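Local coordinates for glycosylation Associate Protein 1 (PDB 6OYC) that probably takes part in the glycosylation and secretion of serine-rich repeat surface adhesins, as a component of the accessory Sec system, at residues Y465-I470 with E474-Y479; K334-L339 with K371-V376; D78-I83 with I198-L203. All coordinates share one frame; numbering follows the deposited sequence.

In the fold
Contacts 1 and 2 belong to one parallel sheet with its helices, in the C-terminal half of a GT-B-like fold. Their centres lie about 17 Å apart. Helix 329-344 of contact 2 packs beside helix 473-481 of contact 1: I477 touches L339, and E474 probably hydrogen-bonds S338. Both contacts are largely buried and apolar, but contact 1 sets a strand end and the loop after it against a helix and is rich in tyrosine, while contact 2 is aliphatic and joins two helices. Contact 3 stands apart on the opposite side of the chain's centre, about 59 Å from contact 1 between centres. It is only partly buried, and a water joins its polar half.

Contact 1. Residues Y465-I470 with E474-Y479; sequences YIIEEI and EKAIPY
Y465 and Y479 meet because each ring is swung away from its own backbone N, with chi1 at -163° and -178°. This sends Y465 from edge strand 464-466 toward helix 473-481, and Y479 from the helix toward the strand. The result is an edge-to-face pair. The centroids lie 5.3 Å apart and the planes are turned by 58°. Y465 CD2 sits over a face of Y479, offset toward the rim, 3.9 Å from Y479 CD2.

A476 takes a face of the Y465 ring. Its CA lies over the ring centre, and its CB reaches Y465 CD1 at 3.5 Å. The same methyl meets I467 CG2 at 3.7 Å, so the A476 methyl touches both Y465 and I467. I450 of the next strand touches both I467 and A476.

K475 is extended and crosses the end of Y465 at about a right angle. Its CE comes within 3.5 Å of Y465 OH; this is contact by the aliphatic chain.

The strand end and the loop after it are thus held to the helix by ring and methyl packing. The backbones of the two segments exchange no hydrogen bonds, so the fit rests on shape and burial.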
ATOM      1  N   TYR A 465      14.981 -11.582 -17.664  1.00 43.90           N
ATOM      2  CA  TYR A 465      14.974 -12.201 -18.980  1.00 46.96           C
ATOM      3  C   TYR A 465      13.597 -12.005 -19.592  1.00 45.40           C
ATOM      4  O   TYR A 465      12.583 -12.368 -18.983  1.00 43.24           O
ATOM      5  CB  TYR A 465      15.324 -13.686 -18.884  1.00 46.36           C
ATOM      6  CG  TYR A 465      15.734 -14.322 -20.197  1.00 52.32           C
ATOM      7  CD1 TYR A 465      14.781 -14.670 -21.154  1.00 51.83           C
ATOM      8  CD2 TYR A 465      17.074 -14.600 -20.471  1.00 54.32           C
ATOM      9  CE1 TYR A 465      15.148 -15.274 -22.356  1.00 55.41           C
ATOM     10  CE2 TYR A 465      17.453 -15.203 -21.676  1.00 59.71           C
ATOM     11  CZ  TYR A 465      16.485 -15.536 -22.611  1.00 58.13           C
ATOM     12  OH  TYR A 465      16.853 -16.123 -23.797  1.00 66.80           O
ATOM     13  N   ILE A 466      13.571 -11.415 -20.781  1.00 42.19           N
ATOM     14  CA  ILE A 466      12.333 -11.154 -21.504  1.00 46.20           C
ATOM     15  C   ILE A 466      12.150 -12.244 -22.553  1.00 48.06           C
ATOM     16  O   ILE A 466      12.965 -12.376 -23.475  1.00 46.99           O
ATOM     17  CB  ILE A 466      12.349  -9.755 -22.142  1.00 45.07           C
ATOM     18  CG1 ILE A 466      12.680  -8.697 -21.085  1.00 47.17           C
ATOM     19  CG2 ILE A 466      11.014  -9.454 -22.783  1.00 45.81           C
ATOM     20  CD1 ILE A 466      12.622  -7.277 -21.614  1.00 49.66           C
ATOM     21  N   ILE A 467      11.092 -13.032 -22.408  1.00 47.15           N
ATOM     22  CA  ILE A 467      10.788 -14.108 -23.343  1.00 49.41           C
ATOM     23  C   ILE A 467       9.794 -13.600 -24.380  1.00 48.91           C
ATOM     24  O   ILE A 467       8.872 -12.831 -24.066  1.00 46.68           O
ATOM     25  CB  ILE A 467      10.258 -15.365 -22.615  1.00 47.30           C
ATOM     26  CG1 ILE A 467       8.961 -15.067 -21.876  1.00 42.90           C
ATOM     27  CG2 ILE A 467      11.286 -15.895 -21.627  1.00 46.36           C
ATOM     28  CD1 ILE A 467       8.315 -16.285 -21.272  1.00 41.52           C
ATOM     29  N   GLU A 468      10.005 -14.008 -25.634  1.00 55.35           N
ATOM     30  CA  GLU A 468       9.093 -13.665 -26.717  1.00 54.04           C
ATOM     31  C   GLU A 468       7.905 -14.607 -26.761  1.00 52.29           C
ATOM     32  O   GLU A 468       6.829 -14.211 -27.215  1.00 58.47           O
ATOM     33  CB  GLU A 468       9.821 -13.695 -28.064  1.00 56.66           C
ATOM     34  CG  GLU A 468      10.870 -12.598 -28.241  1.00 66.54           C
ATOM     35  CD  GLU A 468      12.167 -13.110 -28.870  1.00 74.84           C
ATOM     36  OE1 GLU A 468      12.948 -12.284 -29.400  1.00 76.71           O
ATOM     37  OE2 GLU A 468      12.405 -14.341 -28.839  1.00 76.39           O
ATOM     38  N   GLU A 469       8.080 -15.845 -26.307  1.00 45.13           N
ATOM     39  CA  GLU A 469       7.001 -16.817 -26.256  1.00 48.40           C
ATOM     40  C   GLU A 469       7.133 -17.605 -24.964  1.00 47.14           C
ATOM     41  O   GLU A 469       8.205 -17.668 -24.362  1.00 50.19           O
ATOM     42  CB  GLU A 469       7.036 -17.754 -27.471  1.00 54.09           C
ATOM     43  CG  GLU A 469       5.680 -18.316 -27.873  1.00 62.93           C
ATOM     44  CD  GLU A 469       5.792 -19.421 -28.923  1.00 75.24           C
ATOM     45  OE1 GLU A 469       6.845 -20.098 -28.961  1.00 73.69           O
ATOM     46  OE2 GLU A 469       4.828 -19.619 -29.702  1.00 75.92           O
ATOM     47  N   ILE A 470       6.033 -18.215 -24.536  1.00 42.61           N
ATOM     48  CA  ILE A 470       6.038 -18.887 -23.242  1.00 45.92           C
ATOM     49  C   ILE A 470       6.998 -20.078 -23.241  1.00 49.26           C
ATOM     50  O   ILE A 470       7.700 -20.320 -22.249  1.00 47.24           O
ATOM     51  CB  ILE A 470       4.605 -19.286 -22.845  1.00 46.79           C
ATOM     52  CG1 ILE A 470       3.813 -18.024 -22.476  1.00 39.53           C
ATOM     53  CG2 ILE A 470       4.621 -20.264 -21.670  1.00 47.20           C
ATOM     54  CD1 ILE A 470       2.344 -18.263 -22.183  1.00 40.80           C
ATOM     55  N   GLU A 474      11.551 -22.465 -21.140  1.00 46.97           N
ATOM     56  CA  GLU A 474      12.441 -23.623 -21.136  1.00 49.45           C
ATOM     57  C   GLU A 474      13.896 -23.226 -21.331  1.00 48.12           C
ATOM     58  O   GLU A 474      14.790 -24.020 -21.018  1.00 51.06           O
ATOM     59  CB  GLU A 474      12.021 -24.625 -22.218  1.00 45.79           C
ATOM     60  CG  GLU A 474      10.796 -25.456 -21.862  1.00 51.36           C
ATOM     61  CD  GLU A 474      10.157 -26.104 -23.081  1.00 55.41           C
ATOM     62  OE1 GLU A 474       8.943 -25.907 -23.310  1.00 53.39           O
ATOM     63  OE2 GLU A 474      10.879 -26.811 -23.814  1.00 61.01           O
ATOM     64  N   LYS A 475      14.151 -22.025 -21.844  1.00 42.04           N
ATOM     65  CA  LYS A 475      15.491 -21.459 -21.904  1.00 46.63           C
ATOM     66  C   LYS A 475      15.754 -20.503 -20.748  1.00 52.41           C
ATOM     67  O   LYS A 475      16.819 -20.557 -20.123  1.00 50.15           O
ATOM     68  CB  LYS A 475      15.681 -20.724 -23.238  1.00 50.13           C
ATOM     69  CG  LYS A 475      17.059 -20.135 -23.471  1.00 57.83           C
ATOM     70  CD  LYS A 475      17.161 -19.511 -24.869  1.00 70.83           C
ATOM     71  CE  LYS A 475      18.539 -18.875 -25.133  1.00 74.85           C
ATOM     72  NZ  LYS A 475      18.727 -18.451 -26.562  1.00 70.77           N
ATOM     73  N   ALA A 476      14.766 -19.660 -20.426  1.00 49.08           N
ATOM     74  CA  ALA A 476      14.961 -18.607 -19.437  1.00 48.79           C
ATOM     75  C   ALA A 476      15.115 -19.168 -18.023  1.00 45.68           C
ATOM     76  O   ALA A 476      15.899 -18.640 -17.225  1.00 45.69           O
ATOM     77  CB  ALA A 476      13.798 -17.617 -19.513  1.00 45.81           C
ATOM     78  N   ILE A 477      14.375 -20.216 -17.681  1.00 45.09           N
ATOM     79  CA  ILE A 477      14.429 -20.743 -16.317  1.00 44.65           C
ATOM     80  C   ILE A 477      15.805 -21.359 -16.057  1.00 48.46           C
ATOM     81  O   ILE A 477      16.419 -21.043 -15.026  1.00 45.49           O
ATOM     82  CB  ILE A 477      13.282 -21.734 -16.047  1.00 41.42           C
ATOM     83  CG1 ILE A 477      11.936 -21.006 -16.076  1.00 42.09           C
ATOM     84  CG2 ILE A 477      13.473 -22.406 -14.713  1.00 41.16           C
ATOM     85  CD1 ILE A 477      10.729 -21.911 -15.844  1.00 41.66           C
ATOM     86  N   PRO A 478      16.348 -22.216 -16.939  1.00 49.63           N
ATOM     87  CA  PRO A 478      17.721 -22.706 -16.705  1.00 47.15           C
ATOM     88  C   PRO A 478      18.759 -21.605 -16.686  1.00 50.20           C
ATOM     89  O   PRO A 478      19.715 -21.680 -15.905  1.00 53.31           O
ATOM     90  CB  PRO A 478      17.951 -23.673 -17.872  1.00 49.09           C
ATOM     91  CG  PRO A 478      16.583 -24.149 -18.221  1.00 52.92           C
ATOM     92  CD  PRO A 478      15.710 -22.935 -18.059  1.00 47.81           C
ATOM     93  N   TYR A 479      18.581 -20.572 -17.516  1.00 47.40           N
ATOM     94  CA  TYR A 479      19.524 -19.459 -17.576  1.00 46.92           C
ATOM     95  C   TYR A 479      19.810 -18.854 -16.205  1.00 51.32           C
ATOM     96  O   TYR A 479      20.925 -18.392 -15.941  1.00 54.47           O
ATOM     97  CB  TYR A 479      18.961 -18.388 -18.503  1.00 51.10           C
ATOM     98  CG  TYR A 479      19.848 -17.179 -18.695  1.00 53.31           C
ATOM     99  CD1 TYR A 479      20.877 -17.198 -19.630  1.00 56.36           C
ATOM    100  CD2 TYR A 479      19.646 -16.009 -17.964  1.00 50.06           C
ATOM    101  CE1 TYR A 479      21.689 -16.095 -19.831  1.00 58.87           C
ATOM    102  CE2 TYR A 479      20.463 -14.888 -18.164  1.00 52.98           C
ATOM    103  CZ  TYR A 479      21.484 -14.947 -19.103  1.00 58.47           C
ATOM    104  OH  TYR A 479      22.309 -13.867 -19.331  1.00 64.27           O
TER

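Contact 2. Residues K334-L339 with K371-V376; sequences KSLTSL and KEATKV
No ring or other flat side chain lies between L336 and its partners A373 and T374; the packing is aliphatic. The nearest flat group is the carbonyl of A373, whose O is 3.7 Å from L336 CD1. Rings enter from outside the two segments: F353 of strand 349-354 touches L336, and F382 touches T374.

The contact joins two helices of a Rossmann-like parallel sheet, as in GT-B folds. Helix 329-344 links strands 318-323 and 349-354 as a beta-alpha-beta crossover. Helix 360-375 follows the second of these strands. The helices come closest at L336 and T374, whose CA atoms are 7.4 Å apart.

L336 does the reaching. Its CG is anti to the carbonyl carbon (chi1 -70°), and the chain then runs on nearly straight to CD1 (chi2 -176°). CD1 meets A373 CB at 3.6 Å. It also meets the methyl of T374, with CD1 to CG2 at 3.9 Å. The L336 and T374 side chains cross at about a right angle.

T374 is divided in its use. Its methyl serves the packing, while OG1 turns back to its own helix and hydrogen-bonds the carbonyl O of L370. This leaves the polar end satisfied inside a buried, apolar contact.

The contact is small, burying 112 Å² in all. The second leucine branch takes a lesser share, with L336 CD2 4.1 Å from T374 CG2.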
ATOM      1  N   LYS A 334       0.037 -23.475 -21.540  1.00 46.15           N
ATOM      2  CA  LYS A 334       1.357 -23.389 -22.158  1.00 47.77           C
ATOM      3  C   LYS A 334       2.449 -23.276 -21.106  1.00 47.32           C
ATOM      4  O   LYS A 334       3.552 -23.808 -21.286  1.00 48.61           O
ATOM      5  CB  LYS A 334       1.423 -22.195 -23.118  1.00 50.00           C
ATOM      6  CG  LYS A 334       0.838 -22.453 -24.508  1.00 56.10           C
ATOM      7  CD  LYS A 334      -0.024 -21.281 -24.982  1.00 59.70           C
ATOM      8  CE  LYS A 334       0.209 -20.950 -26.453  1.00 65.62           C
ATOM      9  NZ  LYS A 334      -0.045 -22.104 -27.359  1.00 70.58           N
ATOM     10  N   SER A 335       2.152 -22.602 -19.991  1.00 47.53           N
ATOM     11  CA  SER A 335       3.157 -22.421 -18.946  1.00 45.44           C
ATOM     12  C   SER A 335       3.447 -23.730 -18.221  1.00 41.11           C
ATOM     13  O   SER A 335       4.609 -24.072 -17.999  1.00 43.20           O
ATOM     14  CB  SER A 335       2.700 -21.349 -17.954  1.00 40.65           C
ATOM     15  OG  SER A 335       2.608 -20.083 -18.585  1.00 45.05           O
ATOM     16  N   LEU A 336       2.401 -24.465 -17.831  1.00 39.29           N
ATOM     17  CA  LEU A 336       2.598 -25.752 -17.169  1.00 43.55           C
ATOM     18  C   LEU A 336       3.453 -26.686 -18.007  1.00 47.57           C
ATOM     19  O   LEU A 336       4.289 -27.421 -17.473  1.00 50.44           O
ATOM     20  CB  LEU A 336       1.257 -26.418 -16.893  1.00 43.99           C
ATOM     21  CG  LEU A 336       0.396 -25.763 -15.824  1.00 45.30           C
ATOM     22  CD1 LEU A 336      -0.838 -26.621 -15.630  1.00 45.35           C
ATOM     23  CD2 LEU A 336       1.185 -25.611 -14.530  1.00 41.18           C
ATOM     24  N   THR A 337       3.252 -26.677 -19.324  1.00 48.32           N
ATOM     25  CA  THR A 337       4.003 -27.580 -20.184  1.00 47.30           C
ATOM     26  C   THR A 337       5.495 -27.321 -20.065  1.00 47.81           C
ATOM     27  O   THR A 337       6.289 -28.254 -19.887  1.00 46.82           O
ATOM     28  CB  THR A 337       3.530 -27.428 -21.630  1.00 46.09           C
ATOM     29  OG1 THR A 337       2.207 -27.956 -21.741  1.00 45.29           O
ATOM     30  CG2 THR A 337       4.439 -28.174 -22.580  1.00 47.18           C
ATOM     31  N   SER A 338       5.898 -26.054 -20.126  1.00 44.65           N
ATOM     32  CA  SER A 338       7.322 -25.762 -20.055  1.00 45.48           C
ATOM     33  C   SER A 338       7.861 -25.982 -18.653  1.00 49.28           C
ATOM     34  O   SER A 338       9.013 -26.409 -18.492  1.00 47.82           O
ATOM     35  CB  SER A 338       7.595 -24.333 -20.517  1.00 42.62           C
ATOM     36  OG  SER A 338       7.585 -24.251 -21.930  1.00 48.36           O
ATOM     37  N   LEU A 339       7.047 -25.708 -17.627  1.00 45.06           N
ATOM     38  CA  LEU A 339       7.507 -25.908 -16.255  1.00 47.19           C
ATOM     39  C   LEU A 339       7.777 -27.380 -15.986  1.00 49.55           C
ATOM     40  O   LEU A 339       8.779 -27.724 -15.347  1.00 48.60           O
ATOM     41  CB  LEU A 339       6.484 -25.358 -15.255  1.00 44.62           C
ATOM     42  CG  LEU A 339       6.306 -23.828 -15.167  1.00 41.93           C
ATOM     43  CD1 LEU A 339       5.071 -23.467 -14.329  1.00 36.55           C
ATOM     44  CD2 LEU A 339       7.554 -23.140 -14.641  1.00 37.94           C
ATOM     45  N   LYS A 371      -5.368 -26.947 -10.505  1.00 43.02           N
ATOM     46  CA  LYS A 371      -5.365 -28.324 -10.020  1.00 50.10           C
ATOM     47  C   LYS A 371      -5.720 -29.302 -11.138  1.00 49.07           C
ATOM     48  O   LYS A 371      -5.062 -30.337 -11.298  1.00 47.51           O
ATOM     49  CB  LYS A 371      -6.327 -28.475  -8.837  1.00 51.01           C
ATOM     50  CG  LYS A 371      -5.976 -29.629  -7.888  1.00 61.18           C
ATOM     51  CD  LYS A 371      -7.038 -29.843  -6.794  1.00 66.76           C
ATOM     52  CE  LYS A 371      -6.922 -31.238  -6.155  1.00 77.16           C
ATOM     53  NZ  LYS A 371      -8.236 -31.917  -5.906  1.00 85.50           N
ATOM     54  N   GLU A 372      -6.747 -28.987 -11.934  1.00 48.50           N
ATOM     55  CA  GLU A 372      -7.160 -29.912 -12.990  1.00 51.35           C
ATOM     56  C   GLU A 372      -6.114 -29.994 -14.092  1.00 50.50           C
ATOM     57  O   GLU A 372      -5.825 -31.081 -14.601  1.00 53.25           O
ATOM     58  CB  GLU A 372      -8.508 -29.496 -13.580  1.00 51.71           C
ATOM     59  CG  GLU A 372      -9.716 -30.089 -12.881  1.00 57.23           C
ATOM     60  CD  GLU A 372      -9.661 -31.603 -12.794  1.00 59.98           C
ATOM     61  OE1 GLU A 372      -9.054 -32.242 -13.687  1.00 64.68           O
ATOM     62  OE2 GLU A 372     -10.229 -32.152 -11.826  1.00 62.74           O
ATOM     63  N   ALA A 373      -5.528 -28.855 -14.467  1.00 48.46           N
ATOM     64  CA  ALA A 373      -4.572 -28.856 -15.562  1.00 46.77           C
ATOM     65  C   ALA A 373      -3.262 -29.530 -15.188  1.00 48.70           C
ATOM     66  O   ALA A 373      -2.519 -29.937 -16.085  1.00 49.65           O
ATOM     67  CB  ALA A 373      -4.311 -27.432 -16.031  1.00 45.73           C
ATOM     68  N   THR A 374      -2.956 -29.641 -13.889  1.00 49.68           N
ATOM     69  CA  THR A 374      -1.787 -30.402 -13.458  1.00 52.59           C
ATOM     70  C   THR A 374      -2.078 -31.899 -13.373  1.00 52.29           C
ATOM     71  O   THR A 374      -1.187 -32.707 -13.657  1.00 52.40           O
ATOM     72  CB  THR A 374      -1.272 -29.896 -12.103  1.00 50.95           C
ATOM     73  OG1 THR A 374      -2.381 -29.647 -11.224  1.00 53.69           O
ATOM     74  CG2 THR A 374      -0.458 -28.614 -12.282  1.00 49.39           C
ATOM     75  N   LYS A 375      -3.309 -32.277 -13.001  1.00 52.80           N
ATOM     76  CA  LYS A 375      -3.688 -33.687 -12.896  1.00 53.48           C
ATOM     77  C   LYS A 375      -3.286 -34.468 -14.141  1.00 59.15           C
ATOM     78  O   LYS A 375      -2.839 -35.616 -14.052  1.00 58.70           O
ATOM     79  CB  LYS A 375      -5.196 -33.797 -12.670  1.00 51.55           C
ATOM     80  CG  LYS A 375      -5.604 -34.536 -11.408  1.00 59.37           C
ATOM     81  CD  LYS A 375      -7.121 -34.450 -11.175  1.00 60.37           C
ATOM     82  CE  LYS A 375      -7.493 -34.723  -9.719  1.00 65.08           C
ATOM     83  NZ  LYS A 375      -8.970 -34.741  -9.516  1.00 73.21           N
ATOM     84  N   VAL A 376      -3.405 -33.837 -15.313  1.00 60.56           N
ATOM     85  CA  VAL A 376      -3.179 -34.525 -16.577  1.00 60.59           C
ATOM     86  C   VAL A 376      -1.724 -34.933 -16.772  1.00 63.32           C
ATOM     87  O   VAL A 376      -1.437 -35.817 -17.587  1.00 65.93           O
ATOM     88  CB  VAL A 376      -3.674 -33.631 -17.731  1.00 59.80           C
ATOM     89  CG1 VAL A 376      -3.610 -34.367 -19.059  1.00 64.46           C
ATOM     90  CG2 VAL A 376      -5.099 -33.152 -17.444  1.00 57.14           C
TER

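Contact 3. Residues D78-I83 with I198-L203; sequences DDIQEI and IHFLKL
I80 against F200 and E82 beside H199 make a small, partly buried contact between a helix end and a loop. Helix 76-80 follows strand 73-75, an outermost strand of the N-terminal parallel sheet. It closes in a Schellman motif, with E82 at positive phi (61°). Segment 198-203 lies between the last two strands, 190-192 and 204-205, of the antiparallel sheet.

The apolar half is thin. I80 CG2 comes to the edge of the F200 ring, near its plane, with CG2 to CZ at 4.2 Å. The two side chains cross at about a right angle. L211 of helix 208-223 touches both and joins them into one patch.

The polar half is indirect. E82 is extended beyond CG and brings OE2 to 3.8 Å from H199 CD2. Carboxylate and ring planes stand 83° apart. OE2 and NE2 do not pair directly. E82 OE1 instead forms a salt bridge with K196, which may favour the charged carboxylate. I198 CG2 lies over one face of the H199 ring.

One water bridges the two side chains: it donates to E82 OE2 at 3.2 Å and hydrogen-bonds H199 NE2 at 3.1 Å.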
ATOM      1  N   ASP A  78      -6.006  13.987  14.372  1.00 30.39           N
ATOM      2  CA  ASP A  78      -5.524  13.922  15.752  1.00 31.81           C
ATOM      3  C   ASP A  78      -5.650  15.284  16.441  1.00 33.59           C
ATOM      4  O   ASP A  78      -6.107  15.384  17.587  1.00 34.66           O
ATOM      5  CB  ASP A  78      -4.067  13.445  15.775  1.00 31.22           C
ATOM      6  CG  ASP A  78      -3.927  11.917  15.703  1.00 32.32           C
ATOM      7  OD1 ASP A  78      -4.849  11.204  15.247  1.00 29.83           O
ATOM      8  OD2 ASP A  78      -2.861  11.427  16.102  1.00 31.71           O
ATOM      9  N   ASP A  79      -5.235  16.341  15.746  1.00 33.35           N
ATOM     10  CA  ASP A  79      -5.361  17.711  16.245  1.00 31.42           C
ATOM     11  C   ASP A  79      -6.824  18.071  16.507  1.00 30.42           C
ATOM     12  O   ASP A  79      -7.197  18.474  17.612  1.00 30.86           O
ATOM     13  CB  ASP A  79      -4.739  18.644  15.204  1.00 34.08           C
ATOM     14  CG  ASP A  79      -4.647  20.092  15.659  1.00 38.31           C
ATOM     15  OD1 ASP A  79      -5.251  20.473  16.680  1.00 39.86           O
ATOM     16  OD2 ASP A  79      -3.959  20.860  14.957  1.00 37.63           O
ATOM     17  N   ILE A  80      -7.664  17.938  15.484  1.00 32.14           N
ATOM     18  CA  ILE A  80      -9.095  18.178  15.644  1.00 30.52           C
ATOM     19  C   ILE A  80      -9.637  17.437  16.858  1.00 34.30           C
ATOM     20  O   ILE A  80     -10.293  18.025  17.725  1.00 33.65           O
ATOM     21  CB  ILE A  80      -9.840  17.763  14.368  1.00 30.60           C
ATOM     22  CG1 ILE A  80      -9.367  18.618  13.199  1.00 31.16           C
ATOM     23  CG2 ILE A  80     -11.354  17.838  14.570  1.00 30.35           C
ATOM     24  CD1 ILE A  80      -9.995  18.216  11.893  1.00 29.86           C
ATOM     25  N   GLN A  81      -9.374  16.133  16.937  1.00 32.19           N
ATOM     26  CA  GLN A  81     -10.041  15.294  17.922  1.00 31.63           C
ATOM     27  C   GLN A  81      -9.443  15.400  19.320  1.00 33.91           C
ATOM     28  O   GLN A  81      -9.923  14.696  20.211  1.00 31.45           O
ATOM     29  CB  GLN A  81     -10.019  13.832  17.466  1.00 28.86           C
ATOM     30  CG  GLN A  81     -10.906  13.543  16.258  1.00 26.18           C
ATOM     31  CD  GLN A  81     -10.806  12.104  15.828  1.00 29.28           C
ATOM     32  OE1 GLN A  81     -10.111  11.787  14.850  1.00 27.19           O
ATOM     33  NE2 GLN A  81     -11.471  11.204  16.577  1.00 25.52           N
ATOM     34  N   GLU A  82      -8.418  16.241  19.528  1.00 33.29           N
ATOM     35  CA  GLU A  82      -7.842  16.501  20.862  1.00 36.44           C
ATOM     36  C   GLU A  82      -7.284  15.226  21.478  1.00 38.60           C
ATOM     37  O   GLU A  82      -7.462  14.949  22.670  1.00 35.83           O
ATOM     38  CB  GLU A  82      -8.856  17.157  21.807  1.00 32.32           C
ATOM     39  CG  GLU A  82      -9.249  18.537  21.346  1.00 40.07           C
ATOM     40  CD  GLU A  82     -10.349  19.168  22.184  1.00 43.65           C
ATOM     41  OE1 GLU A  82     -10.686  18.635  23.268  1.00 40.35           O
ATOM     42  OE2 GLU A  82     -10.882  20.200  21.733  1.00 40.30           O
ATOM     43  N   ILE A  83      -6.614  14.432  20.650  1.00 36.01           N
ATOM     44  CA  ILE A  83      -6.131  13.147  21.126  1.00 36.64           C
ATOM     45  C   ILE A  83      -4.911  13.326  22.028  1.00 37.42           C
ATOM     46  O   ILE A  83      -4.854  12.763  23.127  1.00 40.66           O
ATOM     47  CB  ILE A  83      -5.889  12.214  19.924  1.00 33.14           C
ATOM     48  CG1 ILE A  83      -7.256  11.721  19.427  1.00 32.25           C
ATOM     49  CG2 ILE A  83      -4.998  11.033  20.290  1.00 28.13           C
ATOM     50  CD1 ILE A  83      -7.297  11.440  17.961  1.00 34.79           C
ATOM     51  N   ILE A 198     -14.068  27.658  20.047  1.00 35.39           N
ATOM     52  CA  ILE A 198     -12.831  28.386  20.312  1.00 39.06           C
ATOM     53  C   ILE A 198     -11.698  28.010  19.347  1.00 41.30           C
ATOM     54  O   ILE A 198     -11.011  28.881  18.805  1.00 38.74           O
ATOM     55  CB  ILE A 198     -12.427  28.160  21.791  1.00 47.34           C
ATOM     56  CG1 ILE A 198     -11.343  29.132  22.214  1.00 46.15           C
ATOM     57  CG2 ILE A 198     -12.094  26.701  22.106  1.00 44.29           C
ATOM     58  CD1 ILE A 198     -11.795  30.520  22.070  1.00 45.07           C
ATOM     59  N   HIS A 199     -11.512  26.720  19.082  1.00 40.93           N
ATOM     60  CA  HIS A 199     -10.375  26.268  18.291  1.00 38.99           C
ATOM     61  C   HIS A 199     -10.617  26.333  16.784  1.00 37.60           C
ATOM     62  O   HIS A 199      -9.740  25.926  16.019  1.00 37.26           O
ATOM     63  CB  HIS A 199      -9.987  24.845  18.691  1.00 40.20           C
ATOM     64  CG  HIS A 199      -9.818  24.660  20.165  1.00 44.80           C
ATOM     65  ND1 HIS A 199      -8.804  25.264  20.876  1.00 45.92           N
ATOM     66  CD2 HIS A 199     -10.528  23.937  21.065  1.00 49.16           C
ATOM     67  CE1 HIS A 199      -8.903  24.932  22.152  1.00 48.79           C
ATOM     68  NE2 HIS A 199      -9.940  24.126  22.296  1.00 52.55           N
ATOM     69  N   PHE A 200     -11.759  26.845  16.336  1.00 36.90           N
ATOM     70  CA  PHE A 200     -12.122  26.793  14.928  1.00 35.13           C
ATOM     71  C   PHE A 200     -12.630  28.141  14.435  1.00 37.86           C
ATOM     72  O   PHE A 200     -13.231  28.915  15.189  1.00 34.79           O
ATOM     73  CB  PHE A 200     -13.198  25.737  14.673  1.00 33.25           C
ATOM     74  CG  PHE A 200     -12.787  24.349  15.087  1.00 39.61           C
ATOM     75  CD1 PHE A 200     -12.868  23.950  16.420  1.00 35.80           C
ATOM     76  CD2 PHE A 200     -12.332  23.431  14.145  1.00 38.20           C
ATOM     77  CE1 PHE A 200     -12.490  22.658  16.808  1.00 40.84           C
ATOM     78  CE2 PHE A 200     -11.961  22.135  14.527  1.00 38.80           C
ATOM     79  CZ  PHE A 200     -12.044  21.748  15.855  1.00 36.54           C
ATOM     80  N   LEU A 201     -12.406  28.397  13.142  1.00 37.19           N
ATOM     81  CA  LEU A 201     -12.900  29.617  12.511  1.00 38.38           C
ATOM     82  C   LEU A 201     -14.400  29.568  12.240  1.00 40.27           C
ATOM     83  O   LEU A 201     -15.021  30.627  12.057  1.00 37.70           O
ATOM     84  CB  LEU A 201     -12.150  29.876  11.195  1.00 34.13           C
ATOM     85  CG  LEU A 201     -10.702  30.347  11.329  1.00 40.10           C
ATOM     86  CD1 LEU A 201     -10.065  30.502   9.949  1.00 36.30           C
ATOM     87  CD2 LEU A 201     -10.603  31.671  12.144  1.00 35.87           C
ATOM     88  N   LYS A 202     -14.998  28.377  12.198  1.00 34.61           N
ATOM     89  CA  LYS A 202     -16.423  28.245  11.927  1.00 34.55           C
ATOM     90  C   LYS A 202     -17.022  27.177  12.827  1.00 33.41           C
ATOM     91  O   LYS A 202     -16.330  26.272  13.295  1.00 36.26           O
ATOM     92  CB  LYS A 202     -16.704  27.886  10.460  1.00 34.94           C
ATOM     93  CG  LYS A 202     -16.389  28.983   9.476  1.00 36.66           C
ATOM     94  CD  LYS A 202     -15.949  28.434   8.141  1.00 39.45           C
ATOM     95  CE  LYS A 202     -17.114  28.139   7.247  1.00 41.72           C
ATOM     96  NZ  LYS A 202     -16.850  28.726   5.903  1.00 46.58           N
ATOM     97  N   LEU A 203     -18.326  27.300  13.064  1.00 34.35           N
ATOM     98  CA  LEU A 203     -19.110  26.276  13.747  1.00 35.33           C
ATOM     99  C   LEU A 203     -19.654  25.238  12.782  1.00 36.90           C
ATOM    100  O   LEU A 203     -19.955  24.112  13.192  1.00 39.14           O
ATOM    101  CB  LEU A 203     -20.283  26.927  14.505  1.00 36.24           C
ATOM    102  CG  LEU A 203     -20.877  26.156  15.683  1.00 41.15           C
ATOM    103  CD1 LEU A 203     -19.839  25.968  16.791  1.00 39.26           C
ATOM    104  CD2 LEU A 203     -22.120  26.855  16.214  1.00 39.82           C
TER
HETATM  105  O   HOH W   1     -10.815  22.020  24.392  1.00 50.77           O